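PDB 2EGR: hypothetical protein aq_1494 from Aquifex aeolicus, which is a putative esterase of the 4-hydroxybenzoyl-CoA thioesterase family and probably hydrolyses fatty acyl-CoA thioesters. Local coordinates for residues V54-A59 / A103-C108. Sequence-based numbering, arbitrary orientation.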
loop_
_atom_site.group_PDB
_atom_site.type_symbol
_atom_site.label_atom_id
_atom_site.label_comp_id
_atom_site.label_asym_id
_atom_site.label_seq_id
_atom_site.Cartn_x
_atom_site.Cartn_y
_atom_site.Cartn_z
ATOM N N VAL A 54 5.610 -0.616 -20.437
ATOM C CA VAL A 54 5.157 -2.011 -20.400
ATOM C C VAL A 54 3.775 -2.051 -19.732
ATOM O O VAL A 54 3.614 -1.614 -18.586
ATOM C CB VAL A 54 6.167 -2.944 -19.699
ATOM C CG1 VAL A 54 5.564 -4.328 -19.453
ATOM C CG2 VAL A 54 7.475 -3.046 -20.538
ATOM N N VAL A 55 2.785 -2.539 -20.474
ATOM C CA VAL A 55 1.382 -2.477 -20.043
ATOM C C VAL A 55 0.891 -3.857 -19.628
ATOM O O VAL A 55 0.970 -4.831 -20.385
ATOM C CB VAL A 55 0.446 -1.858 -21.142
ATOM C CG1 VAL A 55 -1.048 -2.013 -20.752
ATOM C CG2 VAL A 55 0.812 -0.414 -21.397
ATOM N N LEU A 56 0.386 -3.953 -18.408
ATOM C CA LEU A 56 -0.180 -5.217 -17.948
ATOM C C LEU A 56 -1.577 -5.484 -18.542
ATOM O O LEU A 56 -2.477 -4.624 -18.482
ATOM C CB LEU A 56 -0.255 -5.219 -16.420
ATOM C CG LEU A 56 -0.833 -6.493 -15.804
ATOM C CD1 LEU A 56 0.126 -7.678 -15.990
ATOM C CD2 LEU A 56 -1.094 -6.281 -14.332
ATOM N N LEU A 57 -1.746 -6.670 -19.115
ATOM C CA LEU A 57 -3.021 -7.051 -19.742
ATOM C C LEU A 57 -3.933 -7.844 -18.818
ATOM O O LEU A 57 -5.158 -7.579 -18.720
ATOM C CB LEU A 57 -2.753 -7.846 -21.027
ATOM C CG LEU A 57 -2.333 -7.049 -22.260
ATOM C CD1 LEU A 57 -1.949 -8.063 -23.342
ATOM C CD2 LEU A 57 -3.420 -6.068 -22.775
ATOM N N ASN A 58 -3.347 -8.840 -18.160
ATOM C CA ASN A 58 -4.020 -9.632 -17.150
ATOM C C ASN A 58 -3.020 -10.240 -16.175
ATOM O O ASN A 58 -1.806 -10.299 -16.462
ATOM C CB ASN A 58 -4.920 -10.729 -17.746
ATOM C CG ASN A 58 -4.140 -11.754 -18.557
ATOM O OD1 ASN A 58 -3.324 -12.511 -18.022
ATOM N ND2 ASN A 58 -4.399 -11.778 -19.868
ATOM N N ALA A 59 -3.541 -10.656 -15.026
ATOM C CA ALA A 59 -2.744 -11.265 -13.962
ATOM C C ALA A 59 -3.587 -12.266 -13.193
ATOM O O ALA A 59 -4.805 -12.048 -12.980
ATOM C CB ALA A 59 -2.187 -10.159 -13.011
ATOM N N ALA A 103 1.572 -17.973 -10.106
ATOM C CA ALA A 103 0.980 -16.854 -10.817
ATOM C C ALA A 103 1.479 -16.702 -12.244
ATOM O O ALA A 103 2.464 -17.353 -12.667
ATOM C CB ALA A 103 1.266 -15.563 -10.052
ATOM N N ASN A 104 0.836 -15.786 -12.955
ATOM C CA ASN A 104 1.237 -15.393 -14.279
ATOM C C ASN A 104 0.705 -14.012 -14.597
ATOM O O ASN A 104 -0.343 -13.594 -14.035
ATOM C CB ASN A 104 0.817 -16.447 -15.319
ATOM C CG ASN A 104 -0.696 -16.638 -15.417
ATOM O OD1 ASN A 104 -1.370 -15.881 -16.105
ATOM N ND2 ASN A 104 -1.206 -17.704 -14.809
ATOM N N THR A 105 1.434 -13.330 -15.469
ATOM C CA THR A 105 1.121 -11.992 -15.941
ATOM C C THR A 105 1.426 -11.887 -17.434
ATOM O O THR A 105 2.449 -12.396 -17.915
ATOM C CB THR A 105 1.905 -10.900 -15.188
ATOM O OG1 THR A 105 3.315 -11.102 -15.372
ATOM C CG2 THR A 105 1.578 -10.927 -13.677
ATOM N N LYS A 106 0.525 -11.223 -18.157
ATOM C CA LYS A 106 0.709 -10.974 -19.580
ATOM C C LYS A 106 0.780 -9.478 -19.835
ATOM O O LYS A 106 0.023 -8.672 -19.220
ATOM C CB LYS A 106 -0.408 -11.638 -20.390
ATOM C CG LYS A 106 -0.309 -11.397 -21.871
ATOM C CD LYS A 106 -1.501 -11.997 -22.606
ATOM C CE LYS A 106 -1.194 -12.124 -24.094
ATOM N NZ LYS A 106 -2.454 -12.353 -24.860
ATOM N N HIS A 107 1.693 -9.105 -20.724
ATOM C CA HIS A 107 2.077 -7.718 -20.967
ATOM C C HIS A 107 2.140 -7.380 -22.448
ATOM O O HIS A 107 2.359 -8.239 -23.291
ATOM C CB HIS A 107 3.461 -7.423 -20.368
ATOM C CG HIS A 107 3.572 -7.746 -18.912
ATOM N ND1 HIS A 107 3.833 -9.020 -18.450
ATOM C CD2 HIS A 107 3.417 -6.973 -17.818
ATOM C CE1 HIS A 107 3.844 -9.013 -17.132
ATOM N NE2 HIS A 107 3.578 -7.785 -16.722
ATOM N N CYS A 108 1.984 -6.109 -22.735
ATOM C CA CYS A 108 2.227 -5.594 -24.057
ATOM C C CYS A 108 2.980 -4.295 -23.881
ATOM O O CYS A 108 3.328 -3.926 -22.750
ATOM C CB CYS A 108 0.907 -5.452 -24.830
ATOM S SG CYS A 108 -0.200 -4.172 -24.246
HETATM O O HOH W 1 -0.969 -13.935 -17.724
HETATM O O HOH W 2 -3.657 -14.525 -15.960
#
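Leu56 and His107 meet obliquely on the helix-facing side of two antiparallel strands, 54-59 and 103-108. With CG anti to the backbone N (chi1 -180°), Leu56 carries CD1 along the sheet to the imidazole, to CB of Thr105 and to within 3.4 Å of Lys106 O. Val54 lays CG1 against the same ring, 3.9 Å from CB of His107. Phe87 meets the imidazole with its plane turned only about 20° from it, and Arg33 of helix 22-39 also touches His107. With an alanine at His107, Val54 CG1 and Leu56 CD1 would probably lose the ring they share, and a gap would be likely to open beside Phe87. Further along this face Ala59 CB lies 3.9 Å from Thr105 CG2, beneath helix 22-39, whose Phe26 touches Ala59. The strands belong to the curved antiparallel sheet that wraps the long helix in the hotdog fold. Val55 and Cys108 exchange two backbone hydrogen bonds, but a classic bulge then sets both Leu57 and Asn58 against Lys106: Leu57 N donates to Lys106 O (2.7 Å), and Lys106 N to Asn58 O (3.0 Å). The other face is packed around buried Cys108, whose SG rests 4.0 Å from Leu57 CD2, and opens toward solvent at Lys106, Asn58 and Asn104. Here the extended Lys106 chain passes Leu57 CD1 and the Asn58 amide with its methylenes. OD1 of Asn58 and OD1 of Asn104, 4.3 Å apart, are bridged by two waters. The backbone of Asn58 and Ala59 also pairs with a strand of a second subunit, so the sheet runs on across the interface.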